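Local coordinates for deseasin MCP-01 (Pseudoalteromonas sp., PDB 3VV3), which cleaves peptide bonds as a serine protease of the subtilisin family and degrades collagen, at residues A[43-48]-A[164-169]; A[158-163]-A[191-196]; A[206-211]-A[242-247]. All coordinates share one frame; numbering follows the deposited sequence.

Contact 1. Residues A[43-48]-A[164-169]; sequences DVVVGV and VNLRVL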
ATOM      1  N   ASP A  43      13.076  18.958  20.978  1.00  7.30           N
ATOM      2  CA  ASP A  43      12.084  19.951  21.382  1.00  7.18           C
ATOM      3  C   ASP A  43      11.030  20.227  20.314  1.00  8.09           C
ATOM      4  O   ASP A  43       9.993  20.825  20.608  1.00  9.29           O
ATOM      5  CB  ASP A  43      12.751  21.259  21.788  1.00  7.98           C
ATOM      6  CG  ASP A  43      13.241  21.231  23.219  1.00 10.79           C
ATOM      7  OD1 ASP A  43      12.845  20.315  23.974  1.00 14.59           O
ATOM      8  OD2 ASP A  43      14.003  22.134  23.591  1.00 14.47           O
ATOM      9  N   VAL A  44      11.300  19.794  19.085  1.00  6.81           N
ATOM     10  CA  VAL A  44      10.321  19.905  18.002  1.00  6.38           C
ATOM     11  C   VAL A  44       9.476  18.638  17.969  1.00  8.32           C
ATOM     12  O   VAL A  44      10.012  17.538  17.910  1.00  5.67           O
ATOM     13  CB  VAL A  44      11.020  20.097  16.634  1.00  6.83           C
ATOM     14  CG1 VAL A  44       9.995  20.092  15.495  1.00  5.82           C
ATOM     15  CG2 VAL A  44      11.813  21.392  16.618  1.00  8.31           C
ATOM     16  N   VAL A  45       8.156  18.790  18.012  1.00  5.69           N
ATOM     17  CA  VAL A  45       7.277  17.636  18.100  1.00  4.76           C
ATOM     18  C   VAL A  45       6.493  17.482  16.804  1.00  5.87           C
ATOM     19  O   VAL A  45       5.929  18.441  16.297  1.00  5.78           O
ATOM     20  CB  VAL A  45       6.308  17.767  19.294  1.00  4.52           C
ATOM     21  CG1 VAL A  45       5.498  16.494  19.456  1.00  5.56           C
ATOM     22  CG2 VAL A  45       7.092  18.080  20.567  1.00  5.13           C
ATOM     23  N   VAL A  46       6.488  16.269  16.263  1.00  5.12           N
ATOM     24  CA  VAL A  46       5.736  15.981  15.049  1.00  5.30           C
ATOM     25  C   VAL A  46       4.697  14.907  15.344  1.00  4.12           C
ATOM     26  O   VAL A  46       5.013  13.878  15.934  1.00  5.84           O
ATOM     27  CB  VAL A  46       6.656  15.470  13.922  1.00  5.59           C
ATOM     28  CG1 VAL A  46       5.839  15.167  12.670  1.00  5.11           C
ATOM     29  CG2 VAL A  46       7.733  16.496  13.600  1.00  7.46           C
ATOM     30  N   GLY A  47       3.458  15.137  14.925  1.00  3.77           N
ATOM     31  CA  GLY A  47       2.414  14.147  15.116  1.00  4.27           C
ATOM     32  C   GLY A  47       2.247  13.281  13.883  1.00  5.92           C
ATOM     33  O   GLY A  47       2.220  13.792  12.762  1.00  7.22           O
ATOM     34  N   VAL A  48       2.148  11.968  14.089  1.00  4.74           N
ATOM     35  CA  VAL A  48       1.911  11.038  12.983  1.00  4.69           C
ATOM     36  C   VAL A  48       0.540  10.400  13.171  1.00  5.59           C
ATOM     37  O   VAL A  48       0.308   9.688  14.149  1.00  4.56           O
ATOM     38  CB  VAL A  48       3.001   9.945  12.906  1.00  4.99           C
ATOM     39  CG1 VAL A  48       2.642   8.895  11.849  1.00  7.37           C
ATOM     40  CG2 VAL A  48       4.360  10.570  12.630  1.00  5.14           C
ATOM     41  N   VAL A 164       2.562  22.077  24.108  1.00  6.49           N
ATOM     42  CA  VAL A 164       3.486  21.151  23.448  1.00  7.33           C
ATOM     43  C   VAL A 164       3.935  21.772  22.129  1.00  7.32           C
ATOM     44  O   VAL A 164       3.120  22.318  21.400  1.00  7.10           O
ATOM     45  CB  VAL A 164       2.831  19.776  23.187  1.00  6.93           C
ATOM     46  CG1 VAL A 164       3.791  18.876  22.404  1.00  6.36           C
ATOM     47  CG2 VAL A 164       2.420  19.116  24.507  1.00  7.51           C
ATOM     48  N   ASN A 165       5.232  21.707  21.831  1.00  5.48           N
ATOM     49  CA  ASN A 165       5.766  22.385  20.648  1.00  5.82           C
ATOM     50  C   ASN A 165       5.505  21.590  19.368  1.00  8.32           C
ATOM     51  O   ASN A 165       6.429  21.227  18.641  1.00  6.61           O
ATOM     52  CB  ASN A 165       7.259  22.664  20.814  1.00  6.86           C
ATOM     53  CG  ASN A 165       7.809  23.563  19.730  1.00  9.44           C
ATOM     54  OD1 ASN A 165       7.104  24.423  19.195  1.00 11.27           O
ATOM     55  ND2 ASN A 165       9.080  23.364  19.393  1.00  9.95           N
ATOM     56  N   LEU A 166       4.229  21.341  19.102  1.00  6.09           N
ATOM     57  CA  LEU A 166       3.806  20.489  17.998  1.00  5.96           C
ATOM     58  C   LEU A 166       3.183  21.344  16.898  1.00  4.85           C
ATOM     59  O   LEU A 166       2.075  21.861  17.059  1.00  5.71           O
ATOM     60  CB  LEU A 166       2.785  19.483  18.538  1.00  5.28           C
ATOM     61  CG  LEU A 166       2.289  18.341  17.652  1.00  7.10           C
ATOM     62  CD1 LEU A 166       1.500  17.381  18.530  1.00  7.14           C
ATOM     63  CD2 LEU A 166       1.406  18.854  16.518  1.00  9.38           C
ATOM     64  N   ARG A 167       3.897  21.501  15.780  1.00  5.21           N
ATOM     65  CA  ARG A 167       3.434  22.358  14.694  1.00  5.57           C
ATOM     66  C   ARG A 167       3.411  21.667  13.338  1.00  4.52           C
ATOM     67  O   ARG A 167       3.211  22.321  12.315  1.00  6.10           O
ATOM     68  CB  ARG A 167       4.286  23.633  14.610  1.00  5.83           C
ATOM     69  CG  ARG A 167       4.138  24.522  15.851  1.00  6.35           C
ATOM     70  CD  ARG A 167       4.733  25.893  15.601  1.00  8.05           C
ATOM     71  NE  ARG A 167       4.145  26.497  14.412  1.00  6.47           N
ATOM     72  CZ  ARG A 167       4.686  27.506  13.738  1.00 10.58           C
ATOM     73  NH1 ARG A 167       5.834  28.044  14.140  1.00  7.76           N
ATOM     74  NH2 ARG A 167       4.079  27.970  12.656  1.00  7.35           N
ATOM     75  N   VAL A 168       3.612  20.349  13.334  1.00  4.52           N
ATOM     76  CA  VAL A 168       3.610  19.582  12.086  1.00  3.44           C
ATOM     77  C   VAL A 168       2.852  18.280  12.270  1.00  3.50           C
ATOM     78  O   VAL A 168       3.100  17.543  13.227  1.00  4.14           O
ATOM     79  CB  VAL A 168       5.039  19.237  11.605  1.00  5.30           C
ATOM     80  CG1 VAL A 168       4.969  18.428  10.297  1.00  3.76           C
ATOM     81  CG2 VAL A 168       5.884  20.501  11.416  1.00  7.48           C
ATOM     82  N   LEU A 169       1.913  18.012  11.364  1.00  3.75           N
ATOM     83  CA  LEU A 169       1.207  16.737  11.337  1.00  3.89           C
ATOM     84  C   LEU A 169       1.485  16.023  10.028  1.00  3.14           C
ATOM     85  O   LEU A 169       1.411  16.623   8.947  1.00  6.53           O
ATOM     86  CB  LEU A 169      -0.303  16.936  11.480  1.00  5.00           C
ATOM     87  CG  LEU A 169      -0.750  17.496  12.820  1.00  3.66           C
ATOM     88  CD1 LEU A 169      -2.255  17.747  12.783  1.00  5.39           C
ATOM     89  CD2 LEU A 169      -0.364  16.516  13.929  1.00  7.15           C
TER
HETATM   90  O   HOH W   1       6.490  20.840  14.990  1.00  7.82           O

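Contact 2. Residues A[158-163]-A[191-196]; sequences GLKNAG and QADILF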
ATOM      1  N   GLY A 158      -5.054  19.676  20.768  1.00  5.33           N
ATOM      2  CA  GLY A 158      -5.082  19.763  22.223  1.00  6.25           C
ATOM      3  C   GLY A 158      -3.682  19.849  22.823  1.00  7.75           C
ATOM      4  O   GLY A 158      -3.416  20.675  23.700  1.00  6.45           O
ATOM      5  N   LEU A 159      -2.773  19.001  22.351  1.00  4.66           N
ATOM      6  CA  LEU A 159      -1.405  19.023  22.870  1.00  5.58           C
ATOM      7  C   LEU A 159      -0.756  20.387  22.608  1.00  6.56           C
ATOM      8  O   LEU A 159      -0.147  20.993  23.502  1.00  5.84           O
ATOM      9  CB  LEU A 159      -0.566  17.906  22.242  1.00  5.01           C
ATOM     10  CG  LEU A 159      -0.906  16.457  22.603  1.00  5.94           C
ATOM     11  CD1 LEU A 159       0.040  15.495  21.864  1.00  4.78           C
ATOM     12  CD2 LEU A 159      -0.807  16.240  24.109  1.00  7.31           C
ATOM     13  N   LYS A 160      -0.899  20.866  21.381  1.00  3.95           N
ATOM     14  CA  LYS A 160      -0.315  22.137  20.974  1.00  4.91           C
ATOM     15  C   LYS A 160      -0.897  23.284  21.806  1.00  8.04           C
ATOM     16  O   LYS A 160      -0.158  24.132  22.308  1.00  6.50           O
ATOM     17  CB  LYS A 160      -0.540  22.365  19.470  1.00  4.48           C
ATOM     18  CG  LYS A 160      -0.209  23.781  18.969  1.00  5.41           C
ATOM     19  CD  LYS A 160       1.255  24.122  19.197  1.00  6.55           C
ATOM     20  CE  LYS A 160       1.632  25.465  18.586  1.00  5.62           C
ATOM     21  NZ  LYS A 160       0.820  26.595  19.149  1.00  6.90           N
ATOM     22  N   ASN A 161      -2.219  23.318  21.950  1.00  5.24           N
ATOM     23  CA  ASN A 161      -2.852  24.371  22.743  1.00  6.15           C
ATOM     24  C   ASN A 161      -2.355  24.360  24.190  1.00  7.30           C
ATOM     25  O   ASN A 161      -2.258  25.412  24.822  1.00  6.92           O
ATOM     26  CB  ASN A 161      -4.379  24.243  22.718  1.00  6.66           C
ATOM     27  CG  ASN A 161      -4.982  24.601  21.373  1.00  7.49           C
ATOM     28  OD1 ASN A 161      -4.327  25.188  20.503  1.00  6.83           O
ATOM     29  ND2 ASN A 161      -6.256  24.252  21.198  1.00  8.35           N
ATOM     30  N   ALA A 162      -2.021  23.174  24.700  1.00  3.14           N
ATOM     31  CA  ALA A 162      -1.541  23.044  26.075  1.00  7.81           C
ATOM     32  C   ALA A 162      -0.068  23.419  26.221  1.00  9.33           C
ATOM     33  O   ALA A 162       0.470  23.411  27.324  1.00  9.61           O
ATOM     34  CB  ALA A 162      -1.780  21.626  26.586  1.00  7.94           C
ATOM     35  N   GLY A 163       0.587  23.735  25.106  1.00  5.94           N
ATOM     36  CA  GLY A 163       1.962  24.196  25.158  1.00  9.48           C
ATOM     37  C   GLY A 163       2.998  23.230  24.603  1.00  9.74           C
ATOM     38  O   GLY A 163       4.188  23.524  24.636  1.00 11.19           O
ATOM     39  N   GLN A 191      -5.599  27.386  13.350  1.00  7.14           N
ATOM     40  CA  GLN A 191      -5.610  28.431  14.370  1.00 10.26           C
ATOM     41  C   GLN A 191      -4.555  28.135  15.442  1.00  9.05           C
ATOM     42  O   GLN A 191      -4.072  29.049  16.114  1.00  6.78           O
ATOM     43  CB  GLN A 191      -7.005  28.604  15.000  1.00  9.48           C
ATOM     44  CG  GLN A 191      -8.174  28.646  14.006  1.00 15.55           C
ATOM     45  CD  GLN A 191      -7.944  29.572  12.815  1.00 30.96           C
ATOM     46  OE1 GLN A 191      -7.674  30.766  12.973  1.00 26.06           O
ATOM     47  NE2 GLN A 191      -8.070  29.020  11.605  1.00 24.28           N
ATOM     48  N   ALA A 192      -4.188  26.860  15.577  1.00  5.46           N
ATOM     49  CA  ALA A 192      -3.162  26.436  16.535  1.00  4.70           C
ATOM     50  C   ALA A 192      -1.737  26.475  15.969  1.00  6.66           C
ATOM     51  O   ALA A 192      -0.785  26.056  16.635  1.00  6.20           O
ATOM     52  CB  ALA A 192      -3.479  25.035  17.068  1.00  4.93           C
ATOM     53  N   ASP A 193      -1.601  26.968  14.740  1.00  5.49           N
ATOM     54  CA  ASP A 193      -0.308  27.105  14.053  1.00  5.64           C
ATOM     55  C   ASP A 193       0.325  25.773  13.674  1.00  5.16           C
ATOM     56  O   ASP A 193       1.540  25.590  13.788  1.00  7.06           O
ATOM     57  CB  ASP A 193       0.673  27.957  14.871  1.00  7.19           C
ATOM     58  CG  ASP A 193       0.118  29.344  15.188  1.00  9.87           C
ATOM     59  OD1 ASP A 193      -0.439  29.992  14.281  1.00  9.29           O
ATOM     60  OD2 ASP A 193       0.244  29.782  16.354  1.00  9.98           O
ATOM     61  N   ILE A 194      -0.508  24.856  13.190  1.00  4.77           N
ATOM     62  CA  ILE A 194      -0.047  23.526  12.807  1.00  3.81           C
ATOM     63  C   ILE A 194      -0.106  23.356  11.291  1.00  5.21           C
ATOM     64  O   ILE A 194      -1.088  23.729  10.652  1.00  6.89           O
ATOM     65  CB  ILE A 194      -0.902  22.441  13.489  1.00  4.47           C
ATOM     66  CG1 ILE A 194      -0.768  22.567  15.010  1.00  5.90           C
ATOM     67  CG2 ILE A 194      -0.491  21.034  13.018  1.00  4.74           C
ATOM     68  CD1 ILE A 194      -1.685  21.628  15.794  1.00  5.60           C
ATOM     69  N   LEU A 195       0.964  22.801  10.733  1.00  5.40           N
ATOM     70  CA  LEU A 195       1.042  22.514   9.308  1.00  6.09           C
ATOM     71  C   LEU A 195       0.553  21.091   9.083  1.00  4.21           C
ATOM     72  O   LEU A 195       1.022  20.167   9.739  1.00  5.21           O
ATOM     73  CB  LEU A 195       2.495  22.631   8.846  1.00  4.35           C
ATOM     74  CG  LEU A 195       2.806  22.337   7.380  1.00  5.77           C
ATOM     75  CD1 LEU A 195       2.335  23.494   6.514  1.00  6.42           C
ATOM     76  CD2 LEU A 195       4.307  22.115   7.214  1.00  6.52           C
ATOM     77  N   PHE A 196      -0.382  20.923   8.148  1.00  4.23           N
ATOM     78  CA  PHE A 196      -1.055  19.645   7.915  1.00  5.38           C
ATOM     79  C   PHE A 196      -0.531  19.094   6.601  1.00  4.61           C
ATOM     80  O   PHE A 196      -0.999  19.491   5.535  1.00  3.84           O
ATOM     81  CB  PHE A 196      -2.579  19.875   7.824  1.00  5.47           C
ATOM     82  CG  PHE A 196      -3.412  18.605   7.781  1.00  5.25           C
ATOM     83  CD1 PHE A 196      -3.582  17.905   6.594  1.00  5.27           C
ATOM     84  CD2 PHE A 196      -4.047  18.138   8.928  1.00  7.06           C
ATOM     85  CE1 PHE A 196      -4.359  16.749   6.554  1.00  5.70           C
ATOM     86  CE2 PHE A 196      -4.820  16.981   8.899  1.00  7.29           C
ATOM     87  CZ  PHE A 196      -4.975  16.288   7.712  1.00  6.92           C
TER
HETATM   88  O   HOH W   2       1.972  29.107  18.424  1.00 12.51           O

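Contact 3. Residues A[206-211]-A[242-247]; sequences DNDQNP and LTSVDM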
ATOM      1  N   ASP A 206      -5.160  13.314 -12.158  1.00 10.96           N
ATOM      2  CA  ASP A 206      -5.166  14.747 -11.873  1.00 10.68           C
ATOM      3  C   ASP A 206      -6.175  15.086 -10.778  1.00  8.10           C
ATOM      4  O   ASP A 206      -7.384  14.939 -10.971  1.00  9.28           O
ATOM      5  CB  ASP A 206      -5.493  15.487 -13.178  1.00 10.88           C
ATOM      6  CG  ASP A 206      -5.731  16.970 -12.981  1.00 15.70           C
ATOM      7  OD1 ASP A 206      -5.342  17.517 -11.927  1.00 12.07           O
ATOM      8  OD2 ASP A 206      -6.309  17.591 -13.903  1.00 17.24           O
ATOM      9  N   ASN A 207      -5.680  15.533  -9.623  1.00  9.20           N
ATOM     10  CA  ASN A 207      -6.538  15.815  -8.474  1.00  7.08           C
ATOM     11  C   ASN A 207      -7.371  17.087  -8.631  1.00  8.71           C
ATOM     12  O   ASN A 207      -8.323  17.299  -7.881  1.00  9.34           O
ATOM     13  CB  ASN A 207      -5.727  15.882  -7.176  1.00  7.51           C
ATOM     14  CG  ASN A 207      -5.248  14.520  -6.712  1.00  7.71           C
ATOM     15  OD1 ASN A 207      -5.575  13.497  -7.308  1.00  7.82           O
ATOM     16  ND2 ASN A 207      -4.479  14.502  -5.623  1.00  7.52           N
ATOM     17  N   ASP A 208      -7.012  17.927  -9.598  1.00 10.67           N
ATOM     18  CA  ASP A 208      -7.827  19.101  -9.889  1.00 11.15           C
ATOM     19  C   ASP A 208      -9.162  18.678 -10.505  1.00 12.69           C
ATOM     20  O   ASP A 208     -10.175  19.347 -10.315  1.00 13.60           O
ATOM     21  CB  ASP A 208      -7.093  20.085 -10.806  1.00 11.01           C
ATOM     22  CG  ASP A 208      -6.010  20.866 -10.081  1.00 14.19           C
ATOM     23  OD1 ASP A 208      -5.503  20.377  -9.050  1.00 10.04           O
ATOM     24  OD2 ASP A 208      -5.658  21.974 -10.545  1.00 14.86           O
ATOM     25  N   GLN A 209      -9.161  17.563 -11.234  1.00 12.43           N
ATOM     26  CA  GLN A 209     -10.393  17.047 -11.840  1.00 15.35           C
ATOM     27  C   GLN A 209     -11.014  15.929 -11.017  1.00 19.23           C
ATOM     28  O   GLN A 209     -12.208  15.646 -11.133  1.00 17.95           O
ATOM     29  CB  GLN A 209     -10.110  16.518 -13.243  1.00 16.53           C
ATOM     30  CG  GLN A 209      -9.436  17.520 -14.154  1.00 25.54           C
ATOM     31  CD  GLN A 209     -10.410  18.203 -15.083  1.00 36.08           C
ATOM     32  OE1 GLN A 209     -11.327  17.570 -15.611  1.00 37.02           O
ATOM     33  NE2 GLN A 209     -10.215  19.503 -15.299  1.00 40.84           N
ATOM     34  N   ASN A 210     -10.189  15.284 -10.199  1.00 13.11           N
ATOM     35  CA  ASN A 210     -10.597  14.125  -9.421  1.00 13.35           C
ATOM     36  C   ASN A 210     -10.145  14.310  -7.979  1.00 15.06           C
ATOM     37  O   ASN A 210      -9.109  13.781  -7.591  1.00 14.73           O
ATOM     38  CB  ASN A 210      -9.940  12.862  -9.991  1.00 13.35           C
ATOM     39  CG  ASN A 210     -10.161  12.707 -11.489  1.00 20.13           C
ATOM     40  OD1 ASN A 210     -11.210  12.232 -11.918  1.00 23.00           O
ATOM     41  ND2 ASN A 210      -9.174  13.108 -12.291  1.00 14.22           N
ATOM     42  N   PRO A 211     -10.908  15.079  -7.186  1.00 16.15           N
ATOM     43  CA  PRO A 211     -10.478  15.418  -5.824  1.00 13.09           C
ATOM     44  C   PRO A 211     -10.206  14.202  -4.937  1.00 14.27           C
ATOM     45  O   PRO A 211     -10.913  13.199  -4.999  1.00 16.30           O
ATOM     46  CB  PRO A 211     -11.656  16.232  -5.277  1.00 17.25           C
ATOM     47  CG  PRO A 211     -12.276  16.834  -6.499  1.00 21.08           C
ATOM     48  CD  PRO A 211     -12.158  15.769  -7.552  1.00 16.92           C
ATOM     49  N   LEU A 242      -2.393  20.841 -10.554  1.00  8.34           N
ATOM     50  CA  LEU A 242      -1.819  22.177 -10.735  1.00 10.80           C
ATOM     51  C   LEU A 242      -2.164  23.127  -9.582  1.00 10.73           C
ATOM     52  O   LEU A 242      -1.328  23.928  -9.154  1.00 10.28           O
ATOM     53  CB  LEU A 242      -2.262  22.775 -12.080  1.00 11.59           C
ATOM     54  CG  LEU A 242      -1.840  24.214 -12.373  1.00 12.76           C
ATOM     55  CD1 LEU A 242      -0.321  24.347 -12.440  1.00 11.35           C
ATOM     56  CD2 LEU A 242      -2.471  24.675 -13.678  1.00 14.24           C
ATOM     57  N   THR A 243      -3.384  23.024  -9.067  1.00  9.98           N
ATOM     58  CA  THR A 243      -3.803  23.882  -7.964  1.00 10.45           C
ATOM     59  C   THR A 243      -3.996  23.113  -6.658  1.00 10.03           C
ATOM     60  O   THR A 243      -3.938  23.705  -5.574  1.00  9.64           O
ATOM     61  CB  THR A 243      -5.096  24.664  -8.302  1.00 13.16           C
ATOM     62  OG1 THR A 243      -6.192  23.754  -8.458  1.00 12.10           O
ATOM     63  CG2 THR A 243      -4.921  25.474  -9.592  1.00 14.29           C
ATOM     64  N   SER A 244      -4.208  21.802  -6.756  1.00  9.07           N
ATOM     65  CA  SER A 244      -4.571  21.006  -5.579  1.00  7.46           C
ATOM     66  C   SER A 244      -3.410  20.209  -4.974  1.00  7.79           C
ATOM     67  O   SER A 244      -3.550  19.616  -3.898  1.00  8.40           O
ATOM     68  CB  SER A 244      -5.740  20.068  -5.902  1.00  9.38           C
ATOM     69  OG  SER A 244      -5.346  19.064  -6.818  1.00  9.24           O
ATOM     70  N   VAL A 245      -2.272  20.175  -5.662  1.00  5.06           N
ATOM     71  CA  VAL A 245      -1.061  19.576  -5.099  1.00  7.23           C
ATOM     72  C   VAL A 245       0.059  20.616  -5.157  1.00  8.01           C
ATOM     73  O   VAL A 245       0.173  21.359  -6.133  1.00  6.49           O
ATOM     74  CB  VAL A 245      -0.663  18.275  -5.841  1.00  7.00           C
ATOM     75  CG1 VAL A 245       0.599  17.655  -5.217  1.00  5.40           C
ATOM     76  CG2 VAL A 245      -1.820  17.276  -5.804  1.00  5.10           C
ATOM     77  N   ASP A 246       0.887  20.673  -4.120  1.00  6.36           N
ATOM     78  CA  ASP A 246       1.799  21.808  -3.960  1.00  4.77           C
ATOM     79  C   ASP A 246       3.225  21.581  -4.454  1.00  7.58           C
ATOM     80  O   ASP A 246       3.833  22.477  -5.041  1.00  7.88           O
ATOM     81  CB  ASP A 246       1.822  22.235  -2.490  1.00  6.32           C
ATOM     82  CG  ASP A 246       0.460  22.660  -1.999  1.00  8.27           C
ATOM     83  OD1 ASP A 246      -0.167  23.502  -2.685  1.00  7.95           O
ATOM     84  OD2 ASP A 246       0.016  22.157  -0.938  1.00  8.73           O
ATOM     85  N   MET A 247       3.765  20.395  -4.192  1.00  5.48           N
ATOM     86  CA  MET A 247       5.165  20.107  -4.500  1.00  7.33           C
ATOM     87  C   MET A 247       5.399  18.605  -4.411  1.00  7.73           C
ATOM     88  O   MET A 247       4.488  17.859  -4.071  1.00  6.40           O
ATOM     89  CB  MET A 247       6.090  20.840  -3.523  1.00  7.36           C
ATOM     90  CG  MET A 247       5.880  20.424  -2.063  1.00  7.01           C
ATOM     91  SD  MET A 247       6.999  21.283  -0.931  1.00  8.15           S
ATOM     92  CE  MET A 247       8.586  20.627  -1.444  1.00 12.21           C
TER
HETATM   93  O   HOH W   3      -3.803  19.732 -12.874  1.00 10.93           O
HETATM   94  O   HOH W   4      -4.770  17.094  -3.818  1.00  6.61           O

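Contact 1. Residues A[43-48]-A[164-169]
Val45 packs on Leu166 between the neighbouring parallel strands 45-50 and 166-171 of the central subtilisin-type sheet. The short strand axes, 36° apart, approach to 4.9 Å, and the deeper end is the tighter. There Gly47 N donates to Val168 O over 3.0 Å, nearly along the C=O axis, and Gly47, lacking a side chain, lets Leu169 CD2 sit 3.8 Å from its CA. On the opposite face of the sheet Val46 and Val168 run side by side, beneath Ala280 and Ala281 of helix 269-284. With CG1 anti to the backbone N (chi1 -174°), Val45 turns that methyl to Leu166 CB and CG and its CG2 to Val164 CG1, 3.9 Å away; an alanine here would probably open a gap between Leu166, Val164 and Trp65. Towards the exposed end Val45 N still donates to Asn165 O at 3.1 Å, but the next step is loose: Val45 O and Arg167 N are too far apart to bond directly, and a water joins them, donating to the oxygen and accepting from the nitrogen. Last comes the exposed Asn165, whose ND2 reaches Asp43 O at 3.0 Å from above the carbonyl plane, 44° out of it.

Contact 2. Residues A[158-163]-A[191-196]
Asp193 OD2 accepts from a water at 2.8 Å, and Lys160 NZ donates to the same water at 2.9 Å. The carboxylate itself stays 4.3 Å from Lys160 NZ, beyond a salt bridge, so the opposite charges are linked through solvent, and their attraction probably adds to a weak direct hydrogen bond from Lys160 NZ to Ala192 O at 3.0 Å. The lysine curls round this carbonyl oxygen: with CG anti to the backbone N (chi1 169°), CG comes to 3.3 Å from Ala192 O, the bend at chi2 turns the rest of the chain round it, and the bend at chi4 brings NZ to it. Beneath, the packing is apolar, Ile194 CD1 lying against Lys160 CB at 3.9 Å and Ala192 CB against Lys160 CG. At the exposed edge Ala192 CB also touches Asn161 OD1, 3.5 Å away. Val157, one turn earlier on helix 146-161, covers both Ala192 and Ile194. Asp193 O, on the next carbonyl of the chain, accepts from Arg167 NE of the adjoining strand. Both segments hold the end of a helix, and each leaves it by a Schellman motif with positive phi, at Gly163 (110°) and at Asp193 (69°). Such helix-to-strand turns belong to the alpha/beta alternation of the subtilisin fold, where helices 146-161 and 180-191 lead into strands 166-171 and 195-199.

Contact 3. Residues A[206-211]-A[242-247]
Asp208 presents its carboxylate to the backbone at Thr243 and Ser244, and each oxygen soundly takes one backbone N-H and one hydroxyl. The two oxygens are approached quite differently. OD2 receives Thr243 N at 2.9 Å on its syn lone pair, whereas Thr243 OG1 donates to the same OD2 at 2.8 Å from well above the carboxylate plane, 57° out of it. Asp208 OD1 is met by Ser244 OG nearly head-on to the C-O bond, at 2.6 Å, and by Ser244 N on the syn side at 3.0 Å. Four sound bonds, met from different sides, should fix the rotation of the carboxylate and probably favour its ionised form. Both hydroxyls occupy the sterically crowded position between backbone N and carbonyl carbon (chi1 65° at Thr243, 68° at Ser244), which turns Thr243 OG1 and Ser244 OG towards the acid.

Asn207, one residue earlier, faces the same backbone with its flank: CB lies 3.2 Å from Ser244 OG, and the amide crosses Val245 obliquely, ND2 being 3.8 Å from CG2. That ND2 is held by Ala200 O and also meets a water that donates to Ser244 O. A second water joins Asp206 OD1 to Leu242 N. The same Asp206 OD1 accepts Asp208 N at 2.9 Å, an Asx turn, which is likely to steady the backbone that carries the acid.

The contact thus links the loop between strands 195-199 and 222-228 to the one leading into strand 247-250. Val245 packs on Ala226 of strand 222-228, and beyond it Asp246 and Met247 reach Met300 of helix 292-301.

How the contacts relate
From the N terminus, the chain enters the sheet at strand 45-50, and contact 1 closes a loop of 115 intervening residues by bringing 164-169 alongside it. Contact 2 opens at 158-163, before that loop is complete, and closes at 191-196, so the two cross along the sequence. Their centres lie 8 Å apart and they touch: Arg167 O probably accepts from Leu195 N, joining neighbouring strands 166-171 and 195-199. Contact 3 follows in series, its 206-211 and 242-247 segments bracketing strand 222-228; it lies about 26 Å from contact 2 (centre to centre) and ties loops near the 247-250 edge of the same sheet.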